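Reducing-end xylose-releasing exo-oligoxylanase Rex8A (Paenibacillus barcinonensis, PDB 6SUD) hydrolyses xylooligosaccharides from their reducing ends, releasing xylose as an exo-acting glycosidase of family 8 in xylan degradation. Local coordinates at residues A136-S141 with Q156-L161; I160-L165 with Y209-D214; S240-N245 with H261-A266; V269-A274 with L326-M331. The protein carries 1 engineered substitution. All blocks are in the same frame, centred on the assembly; numbering follows the deposited sequence.

Overall arrangement
The four contacts form two groups. Contacts 1 and 2 are neighbours, with centres about 10 Å apart. They share Ile160 and Leu161 on helix 153-170, and Arg158 NE of contact 1 probably hydrogen-bonds Tyr209 O of contact 2 at 2.8 Å. Both lie away from the bound xylose. Contact 3 carries Ser264 and Asp265 of the sugar pocket, and the side chain of Asp265 is about 6 Å from that of Glu70. Contact 4 packs against contact 3, with Ser240 OG 3.4 Å from Val269 CG2 and centres about 14 Å apart. Its Thr328 side chain is about 10 Å from that of Asp265. The centres of contacts 1 and 3 are about 28 Å apart.

Contact 1 (A136-S141 with Q156-L161); sequences ALFFAS and QARKIL
Phe138 and Ala157 form the tight part of this contact between two antiparallel helices. The methyl of Ala157 sits over the middle of the phenyl face, with CB 3.4 Å from the ring centroid and 12° off the ring normal, a CH-pi contact. CG of Phe138 is anti to its carbonyl carbon (chi1 -79°), which carries the ring across to helix 153-170. Leu161 CD1 meets the ring edge in plane, 3.7 Å from Phe138 CE2. Beside the ring, Leu137 CB lies 3.9 Å from Ala157 CB. Its CD1 branch reaches Ile160 CD1, the two side chains crossing at about a right angle. Trp92 of helix 85-99 also covers Leu137.

The looser side belongs to Arg158, which is partly exposed. Only its aliphatic part takes part, CG lying 4.1 Å from Phe138 CZ. Its NE goes on to bond Tyr209 O. Gln156 offers CB to Leu137 CD1, while its amide turns away to Asp152. An alanine in place of Phe138 would probably leave the Ala157 methyl and Leu161 CD1 facing a gap. No hydrogen bond joins the two segments, which implies that shape and apolar burial hold these helices together here.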
loop_
_atom_site.group_PDB
_atom_site.type_symbol
_atom_site.label_atom_id
_atom_site.label_comp_id
_atom_site.label_asym_id
_atom_site.label_seq_id
_atom_site.Cartn_x
_atom_site.Cartn_y
_atom_site.Cartn_z
ATOM N N ALA A 136 -5.947 3.042 -7.889
ATOM C CA ALA A 136 -6.028 4.523 -7.900
ATOM C C ALA A 136 -6.699 5.004 -9.198
ATOM O O ALA A 136 -7.542 5.939 -9.133
ATOM C CB ALA A 136 -4.665 5.119 -7.702
ATOM N N LEU A 137 -6.362 4.397 -10.337
ATOM C CA LEU A 137 -6.931 4.785 -11.660
ATOM C C LEU A 137 -8.425 4.437 -11.706
ATOM O O LEU A 137 -9.228 5.259 -12.212
ATOM C CB LEU A 137 -6.171 4.068 -12.769
ATOM C CG LEU A 137 -4.841 4.700 -13.162
ATOM C CD1 LEU A 137 -3.982 3.692 -13.900
ATOM C CD2 LEU A 137 -5.069 5.948 -13.995
ATOM N N PHE A 138 -8.817 3.296 -11.154
ATOM C CA PHE A 138 -10.256 2.938 -11.049
ATOM C C PHE A 138 -10.988 3.996 -10.219
ATOM O O PHE A 138 -12.074 4.431 -10.618
ATOM C CB PHE A 138 -10.477 1.542 -10.467
ATOM C CG PHE A 138 -10.266 0.423 -11.451
ATOM C CD1 PHE A 138 -10.845 0.476 -12.714
ATOM C CD2 PHE A 138 -9.530 -0.697 -11.098
ATOM C CE1 PHE A 138 -10.640 -0.545 -13.630
ATOM C CE2 PHE A 138 -9.341 -1.724 -12.014
ATOM C CZ PHE A 138 -9.892 -1.641 -13.276
ATOM N N PHE A 139 -10.410 4.426 -9.097
ATOM C CA PHE A 139 -11.038 5.449 -8.216
ATOM C C PHE A 139 -11.094 6.793 -8.955
ATOM O O PHE A 139 -12.090 7.498 -8.818
ATOM C CB PHE A 139 -10.314 5.578 -6.869
ATOM C CG PHE A 139 -10.520 4.436 -5.905
ATOM C CD1 PHE A 139 -11.573 3.540 -6.055
ATOM C CD2 PHE A 139 -9.655 4.249 -4.838
ATOM C CE1 PHE A 139 -11.752 2.494 -5.161
ATOM C CE2 PHE A 139 -9.838 3.197 -3.947
ATOM C CZ PHE A 139 -10.879 2.322 -4.113
ATOM N N ALA A 140 -10.049 7.148 -9.698
ATOM C CA ALA A 140 -10.008 8.390 -10.507
ATOM C C ALA A 140 -11.175 8.362 -11.503
ATOM O O ALA A 140 -11.903 9.355 -11.609
ATOM C CB ALA A 140 -8.676 8.529 -11.197
ATOM N N SER A 141 -11.378 7.241 -12.187
ATOM C CA SER A 141 -12.456 7.117 -13.199
ATOM C C SER A 141 -13.814 7.313 -12.523
ATOM O O SER A 141 -14.713 7.983 -13.113
ATOM C CB SER A 141 -12.405 5.795 -13.882
ATOM O OG SER A 141 -13.373 5.752 -14.919
ATOM N N GLN A 156 -6.927 2.503 -18.769
ATOM C CA GLN A 156 -5.520 2.427 -18.294
ATOM C C GLN A 156 -5.423 1.382 -17.177
ATOM O O GLN A 156 -4.532 0.544 -17.248
ATOM C CB GLN A 156 -5.005 3.796 -17.835
ATOM C CG GLN A 156 -4.862 4.830 -18.959
ATOM C CD GLN A 156 -3.828 4.477 -20.005
ATOM O OE1 GLN A 156 -2.864 3.753 -19.750
ATOM N NE2 GLN A 156 -4.014 5.007 -21.206
ATOM N N ALA A 157 -6.329 1.402 -16.198
ATOM C CA ALA A 157 -6.372 0.411 -15.095
ATOM C C ALA A 157 -6.492 -1.003 -15.662
ATOM O O ALA A 157 -5.747 -1.901 -15.191
ATOM C CB ALA A 157 -7.526 0.687 -14.165
ATOM N N ARG A 158 -7.424 -1.195 -16.598
ATOM C CA ARG A 158 -7.775 -2.521 -17.179
ATOM C C ARG A 158 -6.591 -3.074 -17.966
ATOM O O ARG A 158 -6.373 -4.292 -17.920
ATOM C CB ARG A 158 -9.014 -2.414 -18.067
ATOM C CG ARG A 158 -10.292 -2.346 -17.250
ATOM C CD ARG A 158 -11.517 -1.997 -18.064
ATOM N NE ARG A 158 -12.725 -2.206 -17.280
ATOM C CZ ARG A 158 -13.956 -1.981 -17.716
ATOM N NH1 ARG A 158 -14.147 -1.531 -18.950
ATOM N NH2 ARG A 158 -14.986 -2.204 -16.919
ATOM N N LYS A 159 -5.873 -2.193 -18.653
ATOM C CA LYS A 159 -4.625 -2.514 -19.390
ATOM C C LYS A 159 -3.553 -3.056 -18.434
ATOM O O LYS A 159 -2.911 -4.065 -18.770
ATOM C CB LYS A 159 -4.133 -1.245 -20.080
ATOM C CG LYS A 159 -2.860 -1.371 -20.886
ATOM C CD LYS A 159 -2.521 -0.060 -21.562
ATOM C CE LYS A 159 -1.109 -0.021 -22.091
ATOM N NZ LYS A 159 -0.949 1.083 -23.060
ATOM N N ILE A 160 -3.331 -2.386 -17.299
ATOM C CA ILE A 160 -2.346 -2.852 -16.278
ATOM C C ILE A 160 -2.764 -4.250 -15.803
ATOM O O ILE A 160 -1.919 -5.176 -15.837
ATOM C CB ILE A 160 -2.231 -1.849 -15.112
ATOM C CG1 ILE A 160 -1.757 -0.482 -15.605
ATOM C CG2 ILE A 160 -1.327 -2.415 -14.019
ATOM C CD1 ILE A 160 -1.700 0.592 -14.530
ATOM N N LEU A 161 -4.019 -4.422 -15.381
ATOM C CA LEU A 161 -4.480 -5.686 -14.745
ATOM C C LEU A 161 -4.563 -6.797 -15.804
ATOM O O LEU A 161 -4.363 -7.966 -15.437
ATOM C CB LEU A 161 -5.829 -5.472 -14.055
ATOM C CG LEU A 161 -5.815 -4.594 -12.804
ATOM C CD1 LEU A 161 -7.164 -4.655 -12.107
ATOM C CD2 LEU A 161 -4.707 -5.009 -11.845
#

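Contact 2 (I160-L165 with Y209-D214); sequences ILHACL and YANEQD
Ala210, the first residue to leave helix 200-209, lies 7.0 Å from Leu161, CA to CA; His162 and Asn211 are next. Leu161 CD1 meets the methyl of Ala210 at 4.1 Å, and Trp218 packs on both residues. Further along, Leu165 and Asp214 approach from opposite directions, with Leu165 CD1 3.7 Å from Asp214 CG.

The polar part is joined by one water, which has four partners. It accepts from Asn211 ND2 and from Gln213 NE2, the latter at 2.7 Å. It donates to Asp214 OD2, also at 2.7 Å. The fourth partner is His162 ND1, which the water meets in the plane of the ring. The imidazole and the Gln213 amide are nearly coplanar, 4° apart, with NE2 at the ring edge. CG of His162 is anti to its backbone N (chi1 175°), and chi2 of 74° turns ND1 to the water. The other oxygen of Asp214, OD1, is bound by His166, so both carboxylate oxygens have partners.

Asp214 N closes a turn onto Asn211 O at 3.0 Å. Such a short turn, linking helices 200-209 and 215-232 and resting on another helix, fits the (alpha/alpha)6 barrel of glycosyl hydrolase family 8.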
loop_
_atom_site.group_PDB
_atom_site.type_symbol
_atom_site.label_atom_id
_atom_site.label_comp_id
_atom_site.label_asym_id
_atom_site.label_seq_id
_atom_site.Cartn_x
_atom_site.Cartn_y
_atom_site.Cartn_z
ATOM N N ILE A 160 -3.331 -2.386 -17.299
ATOM C CA ILE A 160 -2.346 -2.852 -16.278
ATOM C C ILE A 160 -2.764 -4.250 -15.803
ATOM O O ILE A 160 -1.919 -5.176 -15.837
ATOM C CB ILE A 160 -2.231 -1.849 -15.112
ATOM C CG1 ILE A 160 -1.757 -0.482 -15.605
ATOM C CG2 ILE A 160 -1.327 -2.415 -14.019
ATOM C CD1 ILE A 160 -1.700 0.592 -14.530
ATOM N N LEU A 161 -4.019 -4.422 -15.381
ATOM C CA LEU A 161 -4.480 -5.686 -14.745
ATOM C C LEU A 161 -4.563 -6.797 -15.804
ATOM O O LEU A 161 -4.363 -7.966 -15.437
ATOM C CB LEU A 161 -5.829 -5.472 -14.055
ATOM C CG LEU A 161 -5.815 -4.594 -12.804
ATOM C CD1 LEU A 161 -7.164 -4.655 -12.107
ATOM C CD2 LEU A 161 -4.707 -5.009 -11.845
ATOM N N HIS A 162 -4.826 -6.460 -17.068
ATOM C CA HIS A 162 -4.729 -7.445 -18.185
ATOM C C HIS A 162 -3.315 -8.042 -18.229
ATOM O O HIS A 162 -3.192 -9.286 -18.229
ATOM C CB HIS A 162 -5.079 -6.833 -19.541
ATOM C CG HIS A 162 -4.865 -7.816 -20.640
ATOM N ND1 HIS A 162 -5.730 -8.859 -20.848
ATOM C CD2 HIS A 162 -3.866 -7.959 -21.542
ATOM C CE1 HIS A 162 -5.294 -9.596 -21.848
ATOM N NE2 HIS A 162 -4.146 -9.070 -22.287
ATOM N N ALA A 163 -2.281 -7.193 -18.275
ATOM C CA ALA A 163 -0.869 -7.632 -18.330
ATOM C C ALA A 163 -0.551 -8.435 -17.059
ATOM O O ALA A 163 0.082 -9.495 -17.159
ATOM C CB ALA A 163 0.041 -6.451 -18.524
ATOM N N CYS A 164 -1.041 -7.990 -15.899
ATOM C CA CYS A 164 -0.809 -8.659 -14.591
ATOM C C CYS A 164 -1.206 -10.137 -14.657
ATOM O O CYS A 164 -0.526 -10.956 -14.026
ATOM C CB CYS A 164 -1.600 -7.989 -13.482
ATOM S SG CYS A 164 -0.879 -6.404 -12.985
ATOM N N LEU A 165 -2.290 -10.473 -15.360
ATOM C CA LEU A 165 -2.772 -11.874 -15.412
ATOM C C LEU A 165 -2.312 -12.586 -16.687
ATOM O O LEU A 165 -2.190 -13.819 -16.618
ATOM C CB LEU A 165 -4.296 -11.903 -15.298
ATOM C CG LEU A 165 -4.871 -11.319 -14.011
ATOM C CD1 LEU A 165 -6.350 -11.657 -13.907
ATOM C CD2 LEU A 165 -4.107 -11.816 -12.782
ATOM N N TYR A 209 -14.488 -4.108 -11.466
ATOM C CA TYR A 209 -14.067 -3.027 -12.401
ATOM C C TYR A 209 -13.133 -3.511 -13.516
ATOM O O TYR A 209 -13.033 -2.790 -14.526
ATOM C CB TYR A 209 -13.395 -1.876 -11.648
ATOM C CG TYR A 209 -14.209 -1.316 -10.508
ATOM C CD1 TYR A 209 -15.589 -1.193 -10.597
ATOM C CD2 TYR A 209 -13.597 -0.890 -9.342
ATOM C CE1 TYR A 209 -16.341 -0.688 -9.549
ATOM C CE2 TYR A 209 -14.333 -0.374 -8.290
ATOM C CZ TYR A 209 -15.708 -0.275 -8.393
ATOM O OH TYR A 209 -16.423 0.236 -7.347
ATOM N N ALA A 210 -12.495 -4.672 -13.385
ATOM C CA ALA A 210 -11.494 -5.150 -14.369
ATOM C C ALA A 210 -12.215 -5.657 -15.620
ATOM O O ALA A 210 -13.455 -5.688 -15.620
ATOM C CB ALA A 210 -10.616 -6.221 -13.769
ATOM N N ASN A 211 -11.452 -6.037 -16.637
ATOM C CA ASN A 211 -11.985 -6.725 -17.840
ATOM C C ASN A 211 -12.890 -7.885 -17.398
ATOM O O ASN A 211 -12.504 -8.638 -16.484
ATOM C CB ASN A 211 -10.862 -7.207 -18.755
ATOM C CG ASN A 211 -10.222 -6.087 -19.546
ATOM O OD1 ASN A 211 -10.797 -5.010 -19.709
ATOM N ND2 ASN A 211 -9.008 -6.318 -20.010
ATOM N N GLU A 212 -14.041 -8.038 -18.056
ATOM C CA GLU A 212 -15.095 -9.015 -17.666
ATOM C C GLU A 212 -14.501 -10.425 -17.532
ATOM O O GLU A 212 -14.829 -11.103 -16.547
ATOM C CB GLU A 212 -16.241 -8.999 -18.679
ATOM C CG GLU A 212 -17.077 -7.736 -18.601
ATOM C CD GLU A 212 -18.330 -7.753 -19.457
ATOM O OE1 GLU A 212 -18.198 -7.970 -20.682
ATOM O OE2 GLU A 212 -19.438 -7.558 -18.894
ATOM N N GLN A 213 -13.638 -10.831 -18.469
ATOM C CA GLN A 213 -13.083 -12.213 -18.542
ATOM C C GLN A 213 -12.280 -12.532 -17.272
ATOM O O GLN A 213 -12.110 -13.718 -16.976
ATOM C CB GLN A 213 -12.215 -12.414 -19.791
ATOM C CG GLN A 213 -10.949 -11.557 -19.830
ATOM C CD GLN A 213 -9.943 -11.959 -20.883
ATOM O OE1 GLN A 213 -10.066 -12.985 -21.543
ATOM N NE2 GLN A 213 -8.918 -11.137 -21.046
ATOM N N ASP A 214 -11.803 -11.513 -16.552
ATOM C CA ASP A 214 -10.882 -11.699 -15.398
ATOM C C ASP A 214 -11.633 -11.587 -14.066
ATOM O O ASP A 214 -11.007 -11.832 -13.022
ATOM C CB ASP A 214 -9.717 -10.711 -15.480
ATOM C CG ASP A 214 -8.761 -10.969 -16.633
ATOM O OD1 ASP A 214 -8.743 -12.109 -17.137
ATOM O OD2 ASP A 214 -8.043 -10.035 -17.018
HETATM O O HOH W 1 -8.081 -9.036 -19.547
#

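Contact 3 (S240-N245 with H261-A266); sequences SPEYAN and HFYSDA. With XYP (beta-D-xylopyranose), chain J; XYP (beta-D-xylopyranose), chain K.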
loop_
_atom_site.group_PDB
_atom_site.type_symbol
_atom_site.label_atom_id
_atom_site.label_comp_id
_atom_site.label_asym_id
_atom_site.label_seq_id
_atom_site.Cartn_x
_atom_site.Cartn_y
_atom_site.Cartn_z
ATOM N N SER A 240 4.858 -10.819 10.588
ATOM C CA SER A 240 4.986 -11.506 9.287
ATOM C C SER A 240 6.367 -11.230 8.718
ATOM O O SER A 240 7.008 -10.226 9.052
ATOM C CB SER A 240 3.926 -11.054 8.363
ATOM O OG SER A 240 3.936 -9.636 8.258
ATOM N N PRO A 241 6.855 -12.124 7.842
ATOM C CA PRO A 241 8.134 -11.925 7.171
ATOM C C PRO A 241 7.988 -10.988 5.969
ATOM O O PRO A 241 6.887 -10.861 5.452
ATOM C CB PRO A 241 8.495 -13.351 6.764
ATOM C CG PRO A 241 7.161 -13.985 6.447
ATOM C CD PRO A 241 6.188 -13.370 7.433
ATOM N N GLU A 242 9.086 -10.339 5.568
ATOM C CA GLU A 242 9.076 -9.463 4.367
ATOM C C GLU A 242 8.757 -10.330 3.143
ATOM O O GLU A 242 7.834 -9.964 2.408
ATOM C CB GLU A 242 10.373 -8.668 4.257
ATOM C CG GLU A 242 10.450 -7.578 5.309
ATOM C CD GLU A 242 11.649 -6.664 5.187
ATOM O OE1 GLU A 242 12.789 -7.141 5.461
ATOM O OE2 GLU A 242 11.440 -5.485 4.800
ATOM N N TYR A 243 9.477 -11.438 2.939
ATOM C CA TYR A 243 9.193 -12.385 1.823
ATOM C C TYR A 243 8.755 -13.718 2.414
ATOM O O TYR A 243 9.343 -14.184 3.396
ATOM C CB TYR A 243 10.405 -12.670 0.935
ATOM C CG TYR A 243 11.070 -11.487 0.272
ATOM C CD1 TYR A 243 10.470 -10.238 0.181
ATOM C CD2 TYR A 243 12.321 -11.636 -0.307
ATOM C CE1 TYR A 243 11.112 -9.163 -0.428
ATOM C CE2 TYR A 243 12.970 -10.581 -0.923
ATOM C CZ TYR A 243 12.368 -9.338 -0.988
ATOM O OH TYR A 243 13.024 -8.304 -1.600
ATOM N N ALA A 244 7.750 -14.331 1.791
ATOM C CA ALA A 244 7.171 -15.606 2.264
ATOM C C ALA A 244 6.960 -16.544 1.080
ATOM O O ALA A 244 6.639 -16.062 -0.010
ATOM C CB ALA A 244 5.878 -15.349 2.988
ATOM N N ASN A 245 7.141 -17.841 1.326
ATOM C CA ASN A 245 6.737 -18.936 0.411
ATOM C C ASN A 245 5.216 -18.912 0.217
ATOM O O ASN A 245 4.501 -18.277 1.027
ATOM C CB ASN A 245 7.210 -20.279 0.967
ATOM C CG ASN A 245 8.718 -20.358 1.046
ATOM O OD1 ASN A 245 9.395 -20.021 0.084
ATOM N ND2 ASN A 245 9.252 -20.786 2.177
ATOM N N HIS A 261 12.504 -11.737 8.231
ATOM C CA HIS A 261 12.190 -11.098 9.530
ATOM C C HIS A 261 11.164 -9.985 9.367
ATOM O O HIS A 261 10.814 -9.639 8.218
ATOM C CB HIS A 261 13.473 -10.596 10.176
ATOM C CG HIS A 261 14.514 -11.654 10.216
ATOM N ND1 HIS A 261 14.344 -12.825 10.936
ATOM C CD2 HIS A 261 15.719 -11.743 9.612
ATOM C CE1 HIS A 261 15.412 -13.587 10.785
ATOM N NE2 HIS A 261 16.276 -12.940 9.986
ATOM N N PHE A 262 10.719 -9.438 10.503
ATOM C CA PHE A 262 9.750 -8.320 10.553
ATOM C C PHE A 262 10.521 -7.004 10.446
ATOM O O PHE A 262 11.181 -6.591 11.420
ATOM C CB PHE A 262 8.889 -8.402 11.812
ATOM C CG PHE A 262 7.765 -7.399 11.825
ATOM C CD1 PHE A 262 6.609 -7.614 11.088
ATOM C CD2 PHE A 262 7.874 -6.229 12.547
ATOM C CE1 PHE A 262 5.571 -6.688 11.104
ATOM C CE2 PHE A 262 6.854 -5.295 12.545
ATOM C CZ PHE A 262 5.700 -5.523 11.825
ATOM N N TYR A 263 10.448 -6.398 9.262
ATOM C CA TYR A 263 11.116 -5.133 8.863
ATOM C C TYR A 263 10.202 -4.417 7.857
ATOM O O TYR A 263 9.088 -4.882 7.610
ATOM C CB TYR A 263 12.503 -5.428 8.291
ATOM C CG TYR A 263 13.542 -4.346 8.478
ATOM C CD1 TYR A 263 13.888 -3.901 9.745
ATOM C CD2 TYR A 263 14.205 -3.798 7.390
ATOM C CE1 TYR A 263 14.857 -2.924 9.924
ATOM C CE2 TYR A 263 15.176 -2.819 7.553
ATOM C CZ TYR A 263 15.502 -2.385 8.823
ATOM O OH TYR A 263 16.459 -1.420 8.963
ATOM N N SER A 264 10.702 -3.337 7.256
ATOM C CA SER A 264 9.960 -2.279 6.507
ATOM C C SER A 264 8.775 -2.795 5.671
ATOM O O SER A 264 7.686 -2.248 5.841
ATOM C CB SER A 264 10.917 -1.529 5.638
ATOM O OG SER A 264 12.003 -1.058 6.414
ATOM N N ASP A 265 8.956 -3.772 4.779
ATOM C CA ASP A 265 7.842 -4.237 3.901
ATOM C C ASP A 265 6.664 -4.711 4.767
ATOM O O ASP A 265 5.497 -4.273 4.526
ATOM C CB ASP A 265 8.271 -5.372 2.965
ATOM C CG ASP A 265 8.888 -4.926 1.654
ATOM O OD1 ASP A 265 9.581 -3.888 1.640
ATOM O OD2 ASP A 265 8.688 -5.643 0.658
ATOM N N ALA A 266 6.961 -5.560 5.758
ATOM C CA ALA A 266 5.951 -6.321 6.532
ATOM C C ALA A 266 5.086 -5.389 7.388
ATOM O O ALA A 266 4.012 -5.838 7.831
ATOM C CB ALA A 266 6.607 -7.390 7.369
HETATM O O1 XYP J . 13.544 2.229 2.972
HETATM C C1 XYP J . 12.351 1.627 2.454
HETATM C C2 XYP J . 12.263 1.968 0.968
HETATM C C3 XYP J . 10.985 1.382 0.433
HETATM C C4 XYP J . 10.998 -0.120 0.611
HETATM C C5 XYP J . 11.248 -0.485 2.067
HETATM O O2 XYP J . 12.259 3.383 0.692
HETATM O O3 XYP J . 10.858 1.713 -0.951
HETATM O O4 XYP J . 9.728 -0.596 0.151
HETATM O O5 XYP J . 12.409 0.190 2.583
HETATM O O1 XYP K . 12.255 -1.276 -2.106
HETATM C C1 XYP K . 11.070 -1.700 -2.817
HETATM C C2 XYP K . 9.889 -2.036 -1.903
HETATM C C3 XYP K . 8.707 -2.596 -2.686
HETATM C C4 XYP K . 8.706 -2.006 -4.092
HETATM C C5 XYP K . 9.312 -0.608 -4.047
HETATM O O2 XYP K . 10.272 -2.938 -0.858
HETATM O O3 XYP K . 7.513 -2.295 -1.945
HETATM O O4 XYP K . 9.486 -2.841 -4.951
HETATM O O5 XYP K . 10.691 -0.629 -3.681
HETATM O O HOH W 2 14.056 -9.304 7.183
#
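Glu242 places its carboxylate deep in the backbone of 261-266, with OE2 only 4.0 Å from OD1 of Asp265, another acid. This happens in a long loop region of the (alpha/alpha)6 barrel of family 8, between helices 215-232 and 268-280. Asp265 is the inferred proton acceptor of the active site, and Glu70 the inferred proton donor.

What holds Glu242 there is a backbone N-H. Asp265 N donates to OE2 at 3.0 Å with an angle of 164°, meeting the anti lone pair, away from OE1. Glu242 is thus a second-shell residue that probably helps to position the main chain of Asp265. Its chain is extended beyond CG and runs beside Tyr263 in the same direction, the carboxylate plane 77° from the ring. OE1 lies 3.3 Å from Tyr263 CB and also accepts from a water that His261 N binds in turn. At the other end of the residue, Glu242 N bonds His261 O at 3.2 Å, a bent bond of 136° with the donor tilted from the carbonyl plane.

Ser240 O meets the Phe262 ring at its edge, in plane, 3.3 Å from CD1. It is buried and has no hydrogen-bonding partner in the model. Ala266 CB packs on it too.

Two xyloses lie next to Asp265. Ser264 CB packs on C5 of one, which Asp61 and His321 also bind. Glu70 bonds both sugars; Asp128 and Arg268 also bond the second, whose O2 donates to Asp265 OD1 at 2.8 Å.

Contact 4 (V269-A274 with L326-M331); sequences VAANVA and LATNAM
Met331 reaches over Ala271, and the two bury about the same area in the middle of this contact. Its CB starts out toward helix 268-280. CG is anti to the backbone N (chi1 -173°) and comes 4.1 Å from Ala271 CA, so it rests against the main chain of the neighbour. SD follows, 3.9 Å from the methyl of Ala271. The chain stays extended beyond CG, and that carries CE on to the backbone of the same residue, 3.7 Å from Ala271 O. Met331 therefore lies along a single alanine, touching its CA, CB and O in turn. Thr369 and Ala372 of helix 359-373 also touch this methionine.

The segments 269-274 and 326-331 run nearly parallel, 25° apart, with axes 7.6 Å from each other. Helix 285-297 comes between them in the sequence, consistent with the alternating inner and outer helices of an (alpha/alpha)6 barrel. Its Ile293 touches Ala270. Small residues probably allow the close approach. The side chains of Ala270, Ala271 and Ala274 are single methyls. Ala274 CB sits 3.3 Å from Met331 O, and Ala270 CB lies 3.9 Å from Thr328 O. Cutting Met331 back to alanine is likely to open a gap over Ala271 and leave the CB and O of Ala271 without the sulfur and CE packed on them.

Thr328 meets Ala271 with its methyl, CG2 to CB 4.2 Å. Its OG1 faces its own helix, where it bonds Leu325 O, and makes a weak bond to Tyr267 O.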
loop_
_atom_site.group_PDB
_atom_site.type_symbol
_atom_site.label_atom_id
_atom_site.label_comp_id
_atom_site.label_asym_id
_atom_site.label_seq_id
_atom_site.Cartn_x
_atom_site.Cartn_y
_atom_site.Cartn_z
ATOM N N VAL A 269 1.340 -5.074 6.325
ATOM C CA VAL A 269 0.354 -6.165 6.511
ATOM C C VAL A 269 -0.736 -5.732 7.498
ATOM O O VAL A 269 -1.916 -5.993 7.194
ATOM C CB VAL A 269 0.971 -7.482 7.000
ATOM C CG1 VAL A 269 -0.145 -8.454 7.315
ATOM C CG2 VAL A 269 1.971 -8.030 5.998
ATOM N N ALA A 270 -0.362 -5.155 8.642
ATOM C CA ALA A 270 -1.322 -4.796 9.714
ATOM C C ALA A 270 -2.293 -3.759 9.164
ATOM O O ALA A 270 -3.477 -3.815 9.532
ATOM C CB ALA A 270 -0.633 -4.239 10.935
ATOM N N ALA A 271 -1.790 -2.852 8.337
ATOM C CA ALA A 271 -2.567 -1.763 7.709
ATOM C C ALA A 271 -3.556 -2.366 6.703
ATOM O O ALA A 271 -4.707 -1.969 6.706
ATOM C CB ALA A 271 -1.650 -0.780 7.031
ATOM N N ASN A 272 -3.086 -3.296 5.878
ATOM C CA ASN A 272 -3.839 -3.908 4.750
ATOM C C ASN A 272 -4.996 -4.760 5.276
ATOM O O ASN A 272 -6.122 -4.682 4.730
ATOM C CB ASN A 272 -2.915 -4.775 3.898
ATOM C CG ASN A 272 -1.938 -3.983 3.057
ATOM O OD1 ASN A 272 -2.148 -2.793 2.794
ATOM N ND2 ASN A 272 -0.866 -4.644 2.639
ATOM N N VAL A 273 -4.708 -5.588 6.271
ATOM C CA VAL A 273 -5.745 -6.436 6.926
ATOM C C VAL A 273 -6.801 -5.540 7.587
ATOM O O VAL A 273 -7.980 -5.827 7.453
ATOM C CB VAL A 273 -5.100 -7.402 7.926
ATOM C CG1 VAL A 273 -4.113 -8.318 7.249
ATOM C CG2 VAL A 273 -4.397 -6.695 9.057
ATOM N N ALA A 274 -6.393 -4.474 8.279
ATOM C CA ALA A 274 -7.316 -3.517 8.937
ATOM C C ALA A 274 -8.255 -2.870 7.913
ATOM O O ALA A 274 -9.436 -2.718 8.225
ATOM C CB ALA A 274 -6.540 -2.455 9.651
ATOM N N LEU A 326 4.847 2.612 13.611
ATOM C CA LEU A 326 3.802 3.175 14.514
ATOM C C LEU A 326 2.519 3.413 13.712
ATOM O O LEU A 326 1.444 3.059 14.205
ATOM C CB LEU A 326 4.266 4.484 15.159
ATOM C CG LEU A 326 3.158 5.212 15.924
ATOM C CD1 LEU A 326 2.668 4.354 17.084
ATOM C CD2 LEU A 326 3.611 6.577 16.390
ATOM N N ALA A 327 2.616 3.985 12.513
ATOM C CA ALA A 327 1.463 4.295 11.638
ATOM C C ALA A 327 0.665 3.015 11.329
ATOM O O ALA A 327 -0.555 3.055 11.479
ATOM C CB ALA A 327 1.938 4.987 10.381
ATOM N N THR A 328 1.324 1.928 10.928
ATOM C CA THR A 328 0.623 0.671 10.522
ATOM C C THR A 328 -0.020 0.057 11.764
ATOM O O THR A 328 -1.147 -0.450 11.669
ATOM C CB THR A 328 1.548 -0.289 9.770
ATOM O OG1 THR A 328 2.629 -0.755 10.580
ATOM C CG2 THR A 328 2.103 0.361 8.517
ATOM N N ASN A 329 0.674 0.133 12.901
ATOM C CA ASN A 329 0.167 -0.385 14.202
ATOM C C ASN A 329 -1.098 0.385 14.597
ATOM O O ASN A 329 -2.029 -0.235 15.105
ATOM C CB ASN A 329 1.221 -0.292 15.310
ATOM C CG ASN A 329 2.358 -1.282 15.152
ATOM O OD1 ASN A 329 2.205 -2.328 14.513
ATOM N ND2 ASN A 329 3.497 -0.985 15.765
ATOM N N ALA A 330 -1.115 1.703 14.401
ATOM C CA ALA A 330 -2.283 2.556 14.709
ATOM C C ALA A 330 -3.414 2.232 13.726
ATOM O O ALA A 330 -4.569 2.163 14.148
ATOM C CB ALA A 330 -1.879 4.008 14.680
ATOM N N MET A 331 -3.086 1.980 12.464
ATOM C CA MET A 331 -4.109 1.725 11.419
ATOM C C MET A 331 -4.847 0.411 11.723
ATOM O O MET A 331 -6.023 0.295 11.315
ATOM C CB MET A 331 -3.480 1.697 10.027
ATOM C CG MET A 331 -4.504 1.603 8.912
ATOM S SD MET A 331 -3.962 2.325 7.369
ATOM C CE MET A 331 -5.227 1.677 6.273
#